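Local coordinates for DUF1116 domain-containing protein (Enterococcus faecalis, PDB 3CLQ) that is of unknown function but belongs to the AllG family and is possibly related to an oxamate carbamoyltransferase subunit, at residues H191-A196 with A323-P328; A183-D188 with L360-I365; I309-G314 with P381-A386. All blocks are in the same frame, centred on the assembly; numbering follows the deposited sequence.

Contact 1. Residues H191-A196 with A323-P328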
# COMPACT_ATOMS: atom_id res chain seq x y z
N HIS B 191 6.64 -11.67 -0.08
CA HIS B 191 7.15 -12.80 0.67
C HIS B 191 7.26 -12.34 2.13
O HIS B 191 6.47 -12.76 2.98
CB HIS B 191 8.52 -13.20 0.13
CG HIS B 191 9.03 -14.50 0.66
ND1 HIS B 191 9.76 -15.38 -0.11
CD2 HIS B 191 8.94 -15.06 1.89
CE1 HIS B 191 10.09 -16.43 0.62
NE2 HIS B 191 9.61 -16.27 1.84
N ASN B 192 8.21 -11.44 2.40
CA ASN B 192 8.48 -10.95 3.75
C ASN B 192 7.64 -9.74 4.18
O ASN B 192 7.20 -9.66 5.32
CB ASN B 192 9.95 -10.60 3.87
CG ASN B 192 10.85 -11.79 3.61
OD1 ASN B 192 10.92 -12.70 4.45
ND2 ASN B 192 11.54 -11.81 2.44
N ARG B 193 7.42 -8.80 3.26
CA ARG B 193 6.61 -7.64 3.54
C ARG B 193 5.32 -7.73 2.70
O ARG B 193 5.37 -7.74 1.47
CB ARG B 193 7.40 -6.34 3.32
CG ARG B 193 6.60 -5.16 2.81
CD ARG B 193 7.32 -3.80 2.90
NE ARG B 193 7.29 -3.34 4.28
CZ ARG B 193 6.67 -2.25 4.73
NH1 ARG B 193 6.02 -1.44 3.93
NH2 ARG B 193 6.74 -1.97 6.02
N ASN B 194 4.18 -7.82 3.38
CA ASN B 194 2.90 -8.12 2.74
C ASN B 194 1.82 -7.12 3.10
O ASN B 194 0.63 -7.36 2.84
CB ASN B 194 2.41 -9.54 3.12
CG ASN B 194 3.20 -10.64 2.43
OD1 ASN B 194 3.28 -10.67 1.19
ND2 ASN B 194 3.77 -11.55 3.21
N VAL B 195 2.25 -6.00 3.69
CA VAL B 195 1.33 -5.02 4.26
C VAL B 195 0.34 -4.48 3.24
O VAL B 195 -0.89 -4.47 3.48
CB VAL B 195 2.06 -3.80 4.91
CG1 VAL B 195 1.19 -3.24 6.05
CG2 VAL B 195 3.40 -4.21 5.45
N ALA B 196 0.89 -4.02 2.11
CA ALA B 196 0.07 -3.41 1.06
C ALA B 196 -0.94 -4.41 0.52
O ALA B 196 -2.14 -4.15 0.49
CB ALA B 196 0.94 -2.90 -0.03
N ALA B 323 11.09 -3.14 -2.35
CA ALA B 323 10.67 -3.11 -0.98
C ALA B 323 11.79 -2.65 -0.08
O ALA B 323 12.23 -3.42 0.80
CB ALA B 323 10.25 -4.50 -0.58
N PRO B 324 12.27 -1.41 -0.28
CA PRO B 324 13.34 -0.93 0.56
C PRO B 324 12.95 -0.95 2.03
O PRO B 324 13.82 -0.92 2.88
CB PRO B 324 13.56 0.50 0.06
CG PRO B 324 12.33 0.88 -0.61
CD PRO B 324 11.85 -0.40 -1.25
N ALA B 325 11.67 -0.98 2.35
CA ALA B 325 11.28 -1.09 3.76
C ALA B 325 11.91 -2.29 4.52
O ALA B 325 12.09 -2.25 5.74
CB ALA B 325 9.77 -1.12 3.89
N ILE B 326 12.25 -3.37 3.82
CA ILE B 326 12.71 -4.56 4.55
C ILE B 326 14.19 -4.60 4.92
O ILE B 326 14.61 -5.38 5.77
CB ILE B 326 12.40 -5.83 3.77
CG1 ILE B 326 13.03 -5.74 2.37
CG2 ILE B 326 10.90 -6.06 3.76
CD1 ILE B 326 13.15 -7.07 1.66
N VAL B 327 15.00 -3.76 4.29
CA VAL B 327 16.43 -3.82 4.53
C VAL B 327 16.89 -4.05 5.99
O VAL B 327 17.73 -4.91 6.24
CB VAL B 327 17.16 -2.62 3.82
CG1 VAL B 327 18.55 -2.35 4.38
CG2 VAL B 327 17.21 -2.89 2.30
N PRO B 328 16.35 -3.30 6.96
CA PRO B 328 16.85 -3.63 8.30
C PRO B 328 16.26 -4.93 8.89
O PRO B 328 16.82 -5.49 9.83
CB PRO B 328 16.46 -2.41 9.14
CG PRO B 328 15.24 -1.89 8.47
CD PRO B 328 15.41 -2.16 6.98
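Arg193 runs anti at chi2 (167°) and bends at chi3 (-77°), which lays its guanidinium against the methyl of Ala325. In Ile326 it is the CG2 branch, anti to the carbonyl carbon, that meets the arginine near its root. Ala325 CB lies 3.3 Å above the guanidinium plane, over its centre, at 3.4 Å from both NE and CZ of Arg193. On the opposite face Val195 CG2 stands 3.9 Å above the plane, so two methyl groups sandwich the flat cation. Lower down, Arg193 CB rests on Ile326 CG2 at 3.5 Å, giving the side chain support at its base as well as at its tip. The contact joins the turn leading into helix 195-210 to the short 3-10 segment 324-326 that runs into helix 327-330. In that 3-10 turn Ile326 N bonds to Ala323 O at 3.0 Å, and Ala325 and Ile326 both direct their CB atoms at the arginine. On the other side, Asn194 occupies the N-cap position but makes no capping bond; its ND2 instead gives a weak bond to His191 O. The carboxylate of Glu189 takes the backbone N-H groups of His191, Asn192 and Arg193, which ties this turn together. Across the contact itself the packing is van der Waals, Ala325 CB on one face of the cation and Ile326 CG2 at its base; Val195 belongs to the arginine's own segment. At the dimer interface, Val195 and Ala196 pack on Met186 of the second subunit, and Pro324 on its Pro358.

Contact 2. Residues A183-D188 with L360-I365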
# COMPACT_ATOMS: atom_id res chain seq x y z
N ALA B 183 0.52 -4.21 -5.32
CA ALA B 183 1.34 -4.38 -4.13
C ALA B 183 2.82 -3.99 -4.41
O ALA B 183 3.43 -3.24 -3.65
CB ALA B 183 1.23 -5.81 -3.61
N LEU B 184 3.39 -4.51 -5.50
CA LEU B 184 4.78 -4.27 -5.81
C LEU B 184 5.05 -2.81 -6.16
O LEU B 184 6.19 -2.38 -6.25
CB LEU B 184 5.23 -5.16 -6.97
CG LEU B 184 5.76 -6.57 -6.63
CD1 LEU B 184 7.29 -6.64 -6.54
CD2 LEU B 184 5.15 -7.05 -5.33
N HIS B 185 4.00 -2.03 -6.38
CA HIS B 185 4.24 -0.61 -6.57
C HIS B 185 4.01 0.08 -5.25
O HIS B 185 4.12 1.29 -5.18
CB HIS B 185 3.31 -0.05 -7.64
CG HIS B 185 3.77 -0.34 -9.04
ND1 HIS B 185 3.27 0.32 -10.14
CD2 HIS B 185 4.68 -1.21 -9.51
CE1 HIS B 185 3.85 -0.14 -11.23
NE2 HIS B 185 4.71 -1.07 -10.88
N MSE B 186 3.70 -0.69 -4.21
CA MSE B 186 3.46 -0.12 -2.89
C MSE B 186 4.44 -0.64 -1.83
O MSE B 186 4.10 -0.73 -0.64
CB MSE B 186 2.05 -0.41 -2.43
CG MSE B 186 0.98 0.24 -3.26
SE MSE B 186 -0.76 -0.62 -2.99
CE MSE B 186 -1.17 -0.05 -1.18
N GLY B 187 5.65 -0.99 -2.25
CA GLY B 187 6.71 -1.31 -1.32
C GLY B 187 6.65 -2.72 -0.73
O GLY B 187 7.29 -2.99 0.27
N ASP B 188 5.89 -3.61 -1.34
CA ASP B 188 5.86 -5.00 -0.89
C ASP B 188 6.72 -5.77 -1.82
O ASP B 188 7.10 -5.26 -2.86
CB ASP B 188 4.47 -5.59 -1.02
CG ASP B 188 3.60 -5.27 0.15
OD1 ASP B 188 3.98 -4.32 0.89
OD2 ASP B 188 2.55 -5.96 0.32
N LEU B 360 13.43 0.40 -10.40
CA LEU B 360 14.26 -0.03 -11.54
C LEU B 360 13.62 0.34 -12.88
O LEU B 360 13.50 -0.50 -13.78
CB LEU B 360 14.50 -1.53 -11.47
CG LEU B 360 15.72 -2.05 -10.69
CD1 LEU B 360 16.48 -0.94 -9.92
CD2 LEU B 360 15.36 -3.21 -9.79
N ASP B 361 13.19 1.60 -13.00
CA ASP B 361 12.57 2.10 -14.23
C ASP B 361 11.47 1.18 -14.76
O ASP B 361 11.29 1.05 -15.97
CB ASP B 361 13.63 2.29 -15.32
CG ASP B 361 14.68 3.34 -14.97
OD1 ASP B 361 14.35 4.33 -14.26
OD2 ASP B 361 15.84 3.18 -15.43
N PHE B 362 10.75 0.52 -13.85
CA PHE B 362 9.68 -0.39 -14.24
C PHE B 362 10.14 -1.58 -15.10
O PHE B 362 9.48 -1.91 -16.09
CB PHE B 362 8.57 0.38 -14.97
CG PHE B 362 8.02 1.49 -14.17
CD1 PHE B 362 6.89 1.30 -13.37
CD2 PHE B 362 8.66 2.73 -14.15
CE1 PHE B 362 6.40 2.33 -12.60
CE2 PHE B 362 8.18 3.78 -13.38
CZ PHE B 362 7.05 3.58 -12.59
N MSE B 363 11.26 -2.21 -14.74
CA MSE B 363 11.59 -3.47 -15.39
C MSE B 363 10.60 -4.51 -14.89
O MSE B 363 10.11 -4.42 -13.78
CB MSE B 363 13.05 -3.90 -15.15
CG MSE B 363 13.35 -4.40 -13.77
SE MSE B 363 14.98 -5.53 -13.56
CE MSE B 363 14.44 -6.56 -12.01
N GLY B 364 10.27 -5.47 -15.74
CA GLY B 364 9.39 -6.56 -15.34
C GLY B 364 10.17 -7.46 -14.41
O GLY B 364 11.38 -7.63 -14.54
N ILE B 365 9.49 -8.05 -13.44
CA ILE B 365 10.16 -8.96 -12.54
C ILE B 365 10.87 -10.06 -13.34
O ILE B 365 10.44 -10.40 -14.45
CB ILE B 365 9.18 -9.54 -11.58
CG1 ILE B 365 7.96 -10.08 -12.34
CG2 ILE B 365 8.73 -8.45 -10.65
CD1 ILE B 365 7.07 -10.99 -11.50
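His185 and Phe362 meet ring to ring, and theirs is the one close approach between the two segments. The pair is an offset edge-to-face stack: the edge of Phe362 is turned toward the face of His185, the planes stand at 74°, and the centroids are 5.6 Å apart. His185 CE1 lies in the plane of the phenyl ring, 3.8 Å from Phe362 CE1, while NE2 of His185 comes to 4.1 Å from Phe362 CD1. Both side chains begin alike, CG anti to the carbonyl carbon (chi1 -79° in His185, -57° in Phe362), and each ring reaches closer to its partner than its CB direction would suggest. Away from the rings the segments stand apart: the CA atoms of His185 and Phe362 are 9.4 Å from each other, and Leu184 and Ile365 approach without touching. Asp361 is exposed to solvent. A bound PEG, probably from the crystallisation liquor, comes within about 3 Å of the His185 side chain (nearest atoms). Each ring sits on a turn. His185 belongs to a type I turn at the end of helix 176-183, and Phe362 to a type I' turn, closed by Met363 N to Leu360 O at 3.0 Å, in the connection between strands 356-357 and 363-369. The second subunit adds Ala325 against His185 and Pro328 against Phe362. A hydrogen bond between His185 NE2 and Thr356 OG1 should restrict the rotation of the imidazole, so the orientation of the aromatic pair is probably set in part by a polar bond outside it.

Contact 3. Residues I309-G314 with P381-A386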
# COMPACT_ATOMS: atom_id res chain seq x y z
N ILE B 309 8.13 -20.21 -3.65
CA ILE B 309 7.52 -20.31 -4.96
C ILE B 309 7.46 -18.88 -5.49
O ILE B 309 7.45 -18.60 -6.68
CB ILE B 309 6.10 -20.92 -4.87
CG1 ILE B 309 5.56 -21.23 -6.26
CG2 ILE B 309 5.15 -20.03 -4.05
CD1 ILE B 309 6.05 -22.54 -6.80
N THR B 310 7.39 -17.99 -4.53
CA THR B 310 7.41 -16.58 -4.73
C THR B 310 8.63 -16.09 -5.55
O THR B 310 8.48 -15.45 -6.59
CB THR B 310 7.32 -15.97 -3.31
OG1 THR B 310 5.94 -15.94 -2.91
CG2 THR B 310 7.90 -14.62 -3.26
N GLU B 311 9.84 -16.39 -5.11
CA GLU B 311 10.98 -16.08 -5.93
C GLU B 311 11.03 -16.95 -7.18
O GLU B 311 11.63 -16.54 -8.19
CB GLU B 311 12.27 -16.18 -5.12
CG GLU B 311 12.01 -16.63 -3.70
CD GLU B 311 12.16 -15.50 -2.70
OE1 GLU B 311 12.96 -14.58 -2.96
OE2 GLU B 311 11.49 -15.54 -1.64
N THR B 312 10.41 -18.14 -7.14
CA THR B 312 10.34 -18.97 -8.35
C THR B 312 9.56 -18.24 -9.42
O THR B 312 9.82 -18.44 -10.59
CB THR B 312 9.69 -20.38 -8.16
OG1 THR B 312 10.41 -21.14 -7.20
CG2 THR B 312 9.74 -21.16 -9.47
N TYR B 313 8.60 -17.41 -9.00
CA TYR B 313 7.70 -16.63 -9.86
C TYR B 313 8.32 -15.32 -10.35
O TYR B 313 8.00 -14.84 -11.43
CB TYR B 313 6.41 -16.29 -9.10
CG TYR B 313 5.42 -15.47 -9.93
CD1 TYR B 313 4.67 -16.04 -10.95
CD2 TYR B 313 5.25 -14.11 -9.70
CE1 TYR B 313 3.78 -15.29 -11.71
CE2 TYR B 313 4.37 -13.35 -10.43
CZ TYR B 313 3.64 -13.93 -11.43
OH TYR B 313 2.74 -13.16 -12.16
N GLY B 314 9.16 -14.73 -9.52
CA GLY B 314 9.87 -13.51 -9.88
C GLY B 314 9.70 -12.50 -8.78
O GLY B 314 10.19 -11.38 -8.87
N PRO B 381 19.84 -18.67 -7.28
CA PRO B 381 18.69 -17.90 -6.83
C PRO B 381 18.91 -17.38 -5.42
O PRO B 381 19.36 -18.10 -4.54
CB PRO B 381 17.58 -18.93 -6.81
CG PRO B 381 17.92 -19.82 -7.91
CD PRO B 381 19.41 -19.96 -7.85
N VAL B 382 18.61 -16.11 -5.21
CA VAL B 382 18.67 -15.53 -3.89
C VAL B 382 17.26 -15.58 -3.35
O VAL B 382 16.33 -15.18 -4.03
CB VAL B 382 19.07 -14.05 -3.96
CG1 VAL B 382 17.88 -13.19 -4.44
CG2 VAL B 382 19.55 -13.58 -2.63
N ILE B 383 17.08 -16.09 -2.14
CA ILE B 383 15.76 -16.01 -1.54
C ILE B 383 15.81 -15.36 -0.17
O ILE B 383 16.67 -15.65 0.64
CB ILE B 383 15.03 -17.35 -1.52
CG1 ILE B 383 14.46 -17.64 -0.16
CG2 ILE B 383 15.95 -18.50 -1.89
CD1 ILE B 383 13.91 -19.01 -0.10
N ASN B 384 14.90 -14.42 0.08
CA ASN B 384 14.80 -13.79 1.39
C ASN B 384 13.64 -14.47 2.10
O ASN B 384 12.56 -14.61 1.53
CB ASN B 384 14.51 -12.29 1.26
CG ASN B 384 15.74 -11.44 0.84
OD1 ASN B 384 15.59 -10.36 0.22
ND2 ASN B 384 16.95 -11.89 1.21
N THR B 385 13.86 -14.89 3.33
CA THR B 385 12.85 -15.65 4.04
C THR B 385 13.00 -15.40 5.54
O THR B 385 14.03 -14.88 6.00
CB THR B 385 12.98 -17.16 3.75
OG1 THR B 385 12.25 -17.90 4.73
CG2 THR B 385 14.43 -17.61 3.82
N ALA B 386 11.97 -15.76 6.30
CA ALA B 386 12.02 -15.65 7.75
C ALA B 386 12.92 -16.73 8.35
O ALA B 386 12.93 -17.86 7.87
CB ALA B 386 10.61 -15.75 8.34
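The flat carboxylate of Glu311 is laid against Ile383 by one face: Ile383 CB sits above that face, 3.6 Å from CD of Glu311. Over the same face Ile383 CA comes to 3.4 Å from OE1 of Glu311, and Ile383 CG1 to 3.9 Å from OE2. The fold element here is a short helix, 309-313, set by one side chain on the first strand of the antiparallel pair 383-388 and 396-402. Glu311 and Ile383 cross at about a right angle, and a bend at chi2 (-107°) turns the carboxylate along the strand backbone. Gly314, just after the helix, has positive phi, and its N still bonds to Thr310 O. All the touching residues are buried, and the polar ends find partners outside the two segments. The backbone N of Gly317 donates to Glu311 OE1, and this bond helps hold the carboxylate in place; OE2 is also very close to His191 ND1, a weak bond that is doubtful because the separation is too short. Phe318 packs on the same glutamate, while Ile383 also touches Arg262 and Thr402. Between helix and strand, by contrast, oxygen faces oxygen: Glu311 OE2 lies 3.5 Å from Asn384 O, two acceptors without a bond between them, and that carbonyl oxygen is instead hydrogen-bonded by Asn192 ND2.

Overall arrangement
Contact 3 lies deepest, its centre about 9 Å from the centre of the chain, with every touching residue buried; contact 1 is partly buried and contact 2 is a surface contact, their centres about 16 and 20 Å from that same point. Contacts 1 and 2 both border the second subunit, whereas contact 3 touches no other chain. The chemistry shifts accordingly: methyls on a cation in contact 1, two aromatic rings in contact 2, and a carboxylate on a strand backbone in contact 3. The loop closed by contact 2 encloses contact 1. Contact 3 meets contact 2 through Ile365, packed on Tyr313 and Gly314, and reaches contact 1 through segment 191-196.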